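Long-range contact in hypothetical protein BSU32300 (Bacillus subtilis subsp. subtilis str. 168, PDB 1YLM), which is probably an RNase and the probable toxic component of a putative type VII toxin-antitoxin system, probably neutralized by its cognate antitoxin: residues L13-D24 against Q119-R130. Numbering follows the deposited sequence.
Sequences LGFFEHQLALFD and QTALQDFPKRIR
R130 reaches across to E17 and grips its carboxylate end-on, NH2 to OE1 at 2.7 Å and NH1 to OE2 at 3.0 Å. Both oxygens lie near the guanidinium plane, yet they are met from above the carboxylate plane, the two planes standing 44° apart. A water donates to both E17 OE2 and Q123 O, so E17 OE2 has a second link to helix 119-137. Beside this salt bridge L13 is a knob in the hole formed by F125, P126, I129 and R130; its CD1 lies over one face of the guanidinium. F16, with CG anti to the backbone N (chi1 177°), turns the CD2-CE2-CZ side of its ring to L122 and P126: CE2 lies 3.2 Å from L122 O, which sits at the ring edge, and CD2 touches P126 CG. The helix is kinked at this proline. Further along, L20 CD2 rests on the Q123 backbone, and Q119 NE2 donates to D24 OD1 (2.8 Å) from above the carboxylate plane, while Q119 OE1 lies at the F23 ring edge. Segments 13-23 and 119-130 run nearly antiparallel (161°), their axes coming within 10.0 Å, in the HepT-like helical bundle; F16 and F23 continue onto helix 32-59, L122 onto helices 83-93 and 108-117.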
loop_
_atom_site.group_PDB
_atom_site.type_symbol
_atom_site.label_atom_id
_atom_site.label_comp_id
_atom_site.label_asym_id
_atom_site.label_seq_id
_atom_site.Cartn_x
_atom_site.Cartn_y
_atom_site.Cartn_z
ATOM N N LEU A 13 -4.108 -11.459 -12.648
ATOM C CA LEU A 13 -5.372 -11.116 -13.319
ATOM C C LEU A 13 -6.600 -11.659 -12.586
ATOM O O LEU A 13 -7.607 -10.973 -12.463
ATOM C CB LEU A 13 -5.368 -11.601 -14.783
ATOM C CG LEU A 13 -4.430 -10.903 -15.782
ATOM C CD1 LEU A 13 -4.676 -11.459 -17.187
ATOM C CD2 LEU A 13 -4.606 -9.414 -15.781
ATOM N N GLY A 14 -6.518 -12.898 -12.101
ATOM C CA GLY A 14 -7.616 -13.478 -11.310
ATOM C C GLY A 14 -7.873 -12.705 -10.027
ATOM O O GLY A 14 -9.021 -12.438 -9.670
ATOM N N PHE A 15 -6.785 -12.366 -9.325
ATOM C CA PHE A 15 -6.850 -11.572 -8.104
ATOM C C PHE A 15 -7.504 -10.223 -8.388
ATOM O O PHE A 15 -8.420 -9.799 -7.676
ATOM C CB PHE A 15 -5.429 -11.357 -7.608
ATOM C CG PHE A 15 -5.334 -10.651 -6.282
ATOM C CD1 PHE A 15 -5.442 -11.374 -5.083
ATOM C CD2 PHE A 15 -5.070 -9.279 -6.232
ATOM C CE1 PHE A 15 -5.316 -10.712 -3.841
ATOM C CE2 PHE A 15 -4.946 -8.617 -4.998
ATOM C CZ PHE A 15 -5.074 -9.337 -3.815
ATOM N N PHE A 16 -6.993 -9.539 -9.413
ATOM C CA PHE A 16 -7.568 -8.292 -9.926
ATOM C C PHE A 16 -9.083 -8.382 -10.137
ATOM O O PHE A 16 -9.846 -7.532 -9.659
ATOM C CB PHE A 16 -6.856 -7.932 -11.240
ATOM C CG PHE A 16 -7.397 -6.692 -11.925
ATOM C CD1 PHE A 16 -6.866 -5.431 -11.640
ATOM C CD2 PHE A 16 -8.395 -6.800 -12.891
ATOM C CE1 PHE A 16 -7.349 -4.276 -12.289
ATOM C CE2 PHE A 16 -8.887 -5.656 -13.543
ATOM C CZ PHE A 16 -8.357 -4.393 -13.241
ATOM N N GLU A 17 -9.523 -9.403 -10.862
ATOM C CA GLU A 17 -10.936 -9.565 -11.155
ATOM C C GLU A 17 -11.774 -9.739 -9.873
ATOM O O GLU A 17 -12.866 -9.167 -9.740
ATOM C CB GLU A 17 -11.122 -10.719 -12.141
ATOM C CG GLU A 17 -10.744 -10.294 -13.580
ATOM C CD GLU A 17 -10.858 -11.424 -14.602
ATOM O OE1 GLU A 17 -10.505 -12.571 -14.267
ATOM O OE2 GLU A 17 -11.268 -11.137 -15.755
ATOM N N HIS A 18 -11.244 -10.493 -8.917
ATOM C CA HIS A 18 -11.914 -10.632 -7.622
ATOM C C HIS A 18 -12.100 -9.269 -6.944
ATOM O O HIS A 18 -13.196 -8.954 -6.462
ATOM C CB HIS A 18 -11.173 -11.614 -6.708
ATOM C CG HIS A 18 -11.905 -11.909 -5.434
ATOM N ND1 HIS A 18 -13.112 -12.582 -5.402
ATOM C CD2 HIS A 18 -11.615 -11.598 -4.147
ATOM C CE1 HIS A 18 -13.522 -12.681 -4.146
ATOM N NE2 HIS A 18 -12.632 -12.093 -3.367
ATOM N N GLN A 19 -11.047 -8.446 -6.922
ATOM C CA GLN A 19 -11.151 -7.135 -6.254
ATOM C C GLN A 19 -12.148 -6.228 -6.994
ATOM O O GLN A 19 -12.928 -5.490 -6.354
ATOM C CB GLN A 19 -9.802 -6.423 -6.130
ATOM C CG GLN A 19 -8.580 -7.225 -5.579
ATOM C CD GLN A 19 -8.909 -8.245 -4.491
ATOM O OE1 GLN A 19 -8.614 -9.432 -4.634
ATOM N NE2 GLN A 19 -9.498 -7.794 -3.417
ATOM N N LEU A 20 -12.124 -6.275 -8.331
ATOM C CA LEU A 20 -13.098 -5.519 -9.130
ATOM C C LEU A 20 -14.532 -5.970 -8.827
ATOM O O LEU A 20 -15.423 -5.127 -8.664
ATOM C CB LEU A 20 -12.801 -5.624 -10.624
ATOM C CG LEU A 20 -13.426 -4.625 -11.600
ATOM C CD1 LEU A 20 -13.181 -3.196 -11.150
ATOM C CD2 LEU A 20 -12.770 -4.867 -12.951
ATOM N N ALA A 21 -14.744 -7.284 -8.740
ATOM C CA ALA A 21 -16.056 -7.848 -8.368
ATOM C C ALA A 21 -16.519 -7.310 -7.011
ATOM O O ALA A 21 -17.692 -6.976 -6.836
ATOM C CB ALA A 21 -16.010 -9.351 -8.350
ATOM N N LEU A 22 -15.586 -7.197 -6.073
ATOM C CA LEU A 22 -15.891 -6.695 -4.738
ATOM C C LEU A 22 -16.257 -5.221 -4.813
ATOM O O LEU A 22 -17.200 -4.779 -4.145
ATOM C CB LEU A 22 -14.717 -6.935 -3.784
ATOM C CG LEU A 22 -14.468 -8.397 -3.407
ATOM C CD1 LEU A 22 -13.255 -8.543 -2.497
ATOM C CD2 LEU A 22 -15.715 -9.011 -2.741
ATOM N N PHE A 23 -15.551 -4.474 -5.663
ATOM C CA PHE A 23 -15.874 -3.064 -5.885
ATOM C C PHE A 23 -17.298 -2.940 -6.409
ATOM O O PHE A 23 -18.042 -2.048 -6.013
ATOM C CB PHE A 23 -14.903 -2.397 -6.869
ATOM C CG PHE A 23 -15.293 -0.987 -7.221
ATOM C CD1 PHE A 23 -15.076 0.047 -6.315
ATOM C CD2 PHE A 23 -15.918 -0.702 -8.432
ATOM C CE1 PHE A 23 -15.457 1.363 -6.621
ATOM C CE2 PHE A 23 -16.299 0.609 -8.753
ATOM C CZ PHE A 23 -16.064 1.641 -7.841
ATOM N N ASP A 24 -17.681 -3.846 -7.292
ATOM C CA ASP A 24 -18.987 -3.758 -7.917
ATOM C C ASP A 24 -20.106 -4.277 -6.995
ATOM O O ASP A 24 -21.256 -4.318 -7.401
ATOM C CB ASP A 24 -18.963 -4.485 -9.267
ATOM C CG ASP A 24 -20.119 -4.094 -10.159
ATOM O OD1 ASP A 24 -20.282 -2.888 -10.465
ATOM O OD2 ASP A 24 -20.867 -5.009 -10.551
ATOM N N GLN A 119 -14.589 2.079 -14.883
ATOM C CA GLN A 119 -14.881 0.694 -14.556
ATOM C C GLN A 119 -14.858 -0.213 -15.797
ATOM O O GLN A 119 -14.343 -1.326 -15.734
ATOM C CB GLN A 119 -16.201 0.578 -13.783
ATOM C CG GLN A 119 -16.413 -0.803 -13.166
ATOM C CD GLN A 119 -17.568 -0.855 -12.199
ATOM O OE1 GLN A 119 -17.982 0.163 -11.657
ATOM N NE2 GLN A 119 -18.091 -2.054 -11.967
ATOM N N THR A 120 -15.372 0.270 -16.929
ATOM C CA THR A 120 -15.344 -0.529 -18.163
ATOM C C THR A 120 -13.907 -0.866 -18.635
ATOM O O THR A 120 -13.620 -2.028 -18.956
ATOM C CB THR A 120 -16.164 0.126 -19.308
ATOM O OG1 THR A 120 -17.543 0.233 -18.910
ATOM C CG2 THR A 120 -16.099 -0.728 -20.569
ATOM N N ALA A 121 -13.024 0.134 -18.677
ATOM C CA ALA A 121 -11.605 -0.085 -19.008
ATOM C C ALA A 121 -10.962 -1.043 -17.994
ATOM O O ALA A 121 -10.183 -1.934 -18.361
ATOM C CB ALA A 121 -10.849 1.218 -19.059
ATOM N N LEU A 122 -11.310 -0.888 -16.721
ATOM C CA LEU A 122 -10.820 -1.831 -15.703
ATOM C C LEU A 122 -11.257 -3.278 -15.970
ATOM O O LEU A 122 -10.422 -4.188 -15.994
ATOM C CB LEU A 122 -11.217 -1.371 -14.292
ATOM C CG LEU A 122 -10.479 -0.123 -13.790
ATOM C CD1 LEU A 122 -11.133 0.428 -12.536
ATOM C CD2 LEU A 122 -8.991 -0.425 -13.540
ATOM N N GLN A 123 -12.553 -3.478 -16.203
ATOM C CA GLN A 123 -13.100 -4.794 -16.528
ATOM C C GLN A 123 -12.453 -5.411 -17.767
ATOM O O GLN A 123 -12.243 -6.616 -17.827
ATOM C CB GLN A 123 -14.614 -4.710 -16.756
ATOM C CG GLN A 123 -15.411 -4.281 -15.528
ATOM C CD GLN A 123 -16.879 -4.019 -15.839
ATOM O OE1 GLN A 123 -17.249 -3.725 -16.980
ATOM N NE2 GLN A 123 -17.721 -4.120 -14.822
ATOM N N ASP A 124 -12.150 -4.573 -18.753
ATOM C CA ASP A 124 -11.571 -5.047 -20.011
ATOM C C ASP A 124 -10.077 -5.338 -19.962
ATOM O O ASP A 124 -9.568 -6.044 -20.827
ATOM C CB ASP A 124 -11.852 -4.040 -21.126
ATOM C CG ASP A 124 -13.316 -4.016 -21.522
ATOM O OD1 ASP A 124 -14.037 -4.984 -21.205
ATOM O OD2 ASP A 124 -13.734 -3.030 -22.151
ATOM N N PHE A 125 -9.380 -4.793 -18.963
ATOM C CA PHE A 125 -7.917 -4.954 -18.870
ATOM C C PHE A 125 -7.453 -6.432 -18.877
ATOM O O PHE A 125 -6.576 -6.790 -19.670
ATOM C CB PHE A 125 -7.346 -4.182 -17.671
ATOM C CG PHE A 125 -5.844 -4.302 -17.520
ATOM C CD1 PHE A 125 -4.978 -3.586 -18.364
ATOM C CD2 PHE A 125 -5.293 -5.132 -16.555
ATOM C CE1 PHE A 125 -3.595 -3.711 -18.239
ATOM C CE2 PHE A 125 -3.906 -5.242 -16.402
ATOM C CZ PHE A 125 -3.060 -4.537 -17.241
ATOM N N PRO A 126 -8.036 -7.291 -18.006
ATOM C CA PRO A 126 -7.664 -8.720 -18.048
ATOM C C PRO A 126 -7.937 -9.373 -19.406
ATOM O O PRO A 126 -7.145 -10.199 -19.864
ATOM C CB PRO A 126 -8.562 -9.364 -16.968
ATOM C CG PRO A 126 -8.990 -8.262 -16.090
ATOM C CD PRO A 126 -9.012 -7.011 -16.931
ATOM N N LYS A 127 -9.054 -9.017 -20.035
ATOM C CA LYS A 127 -9.377 -9.530 -21.366
ATOM C C LYS A 127 -8.291 -9.166 -22.396
ATOM O O LYS A 127 -7.854 -10.024 -23.167
ATOM C CB LYS A 127 -10.737 -9.003 -21.839
ATOM C CG LYS A 127 -11.902 -9.300 -20.890
ATOM C CD LYS A 127 -13.232 -8.718 -21.433
ATOM C CE LYS A 127 -13.490 -9.171 -22.887
ATOM N NZ LYS A 127 -14.964 -9.204 -23.243
ATOM N N ARG A 128 -7.878 -7.902 -22.417
ATOM C CA ARG A 128 -6.805 -7.438 -23.308
ATOM C C ARG A 128 -5.520 -8.224 -23.079
ATOM O O ARG A 128 -4.878 -8.673 -24.036
ATOM C CB ARG A 128 -6.500 -5.948 -23.085
ATOM C CG ARG A 128 -7.665 -5.016 -23.359
ATOM C CD ARG A 128 -7.946 -4.794 -24.832
ATOM N NE ARG A 128 -9.141 -3.951 -24.963
ATOM C CZ ARG A 128 -10.386 -4.412 -25.070
ATOM N NH1 ARG A 128 -10.627 -5.721 -25.116
ATOM N NH2 ARG A 128 -11.403 -3.557 -25.150
ATOM N N ILE A 129 -5.128 -8.371 -21.815
ATOM C CA ILE A 129 -3.914 -9.120 -21.493
ATOM C C ILE A 129 -4.001 -10.583 -21.955
ATOM O O ILE A 129 -3.060 -11.106 -22.561
ATOM C CB ILE A 129 -3.560 -9.087 -19.988
ATOM C CG1 ILE A 129 -3.349 -7.639 -19.478
ATOM C CG2 ILE A 129 -2.315 -9.914 -19.733
ATOM C CD1 ILE A 129 -2.241 -6.828 -20.205
ATOM N N ARG A 130 -5.112 -11.238 -21.643
ATOM C CA ARG A 130 -5.283 -12.635 -22.019
ATOM C C ARG A 130 -5.293 -12.843 -23.521
ATOM O O ARG A 130 -4.703 -13.811 -23.977
ATOM C CB ARG A 130 -6.546 -13.230 -21.408
ATOM C CG ARG A 130 -6.464 -13.444 -19.923
ATOM C CD ARG A 130 -7.805 -13.954 -19.444
ATOM N NE ARG A 130 -7.824 -14.048 -18.002
ATOM C CZ ARG A 130 -8.661 -13.385 -17.217
ATOM N NH1 ARG A 130 -9.615 -12.606 -17.727
ATOM N NH2 ARG A 130 -8.558 -13.549 -15.912
HETATM O O HOH W 1 -12.742 -8.872 -16.244
#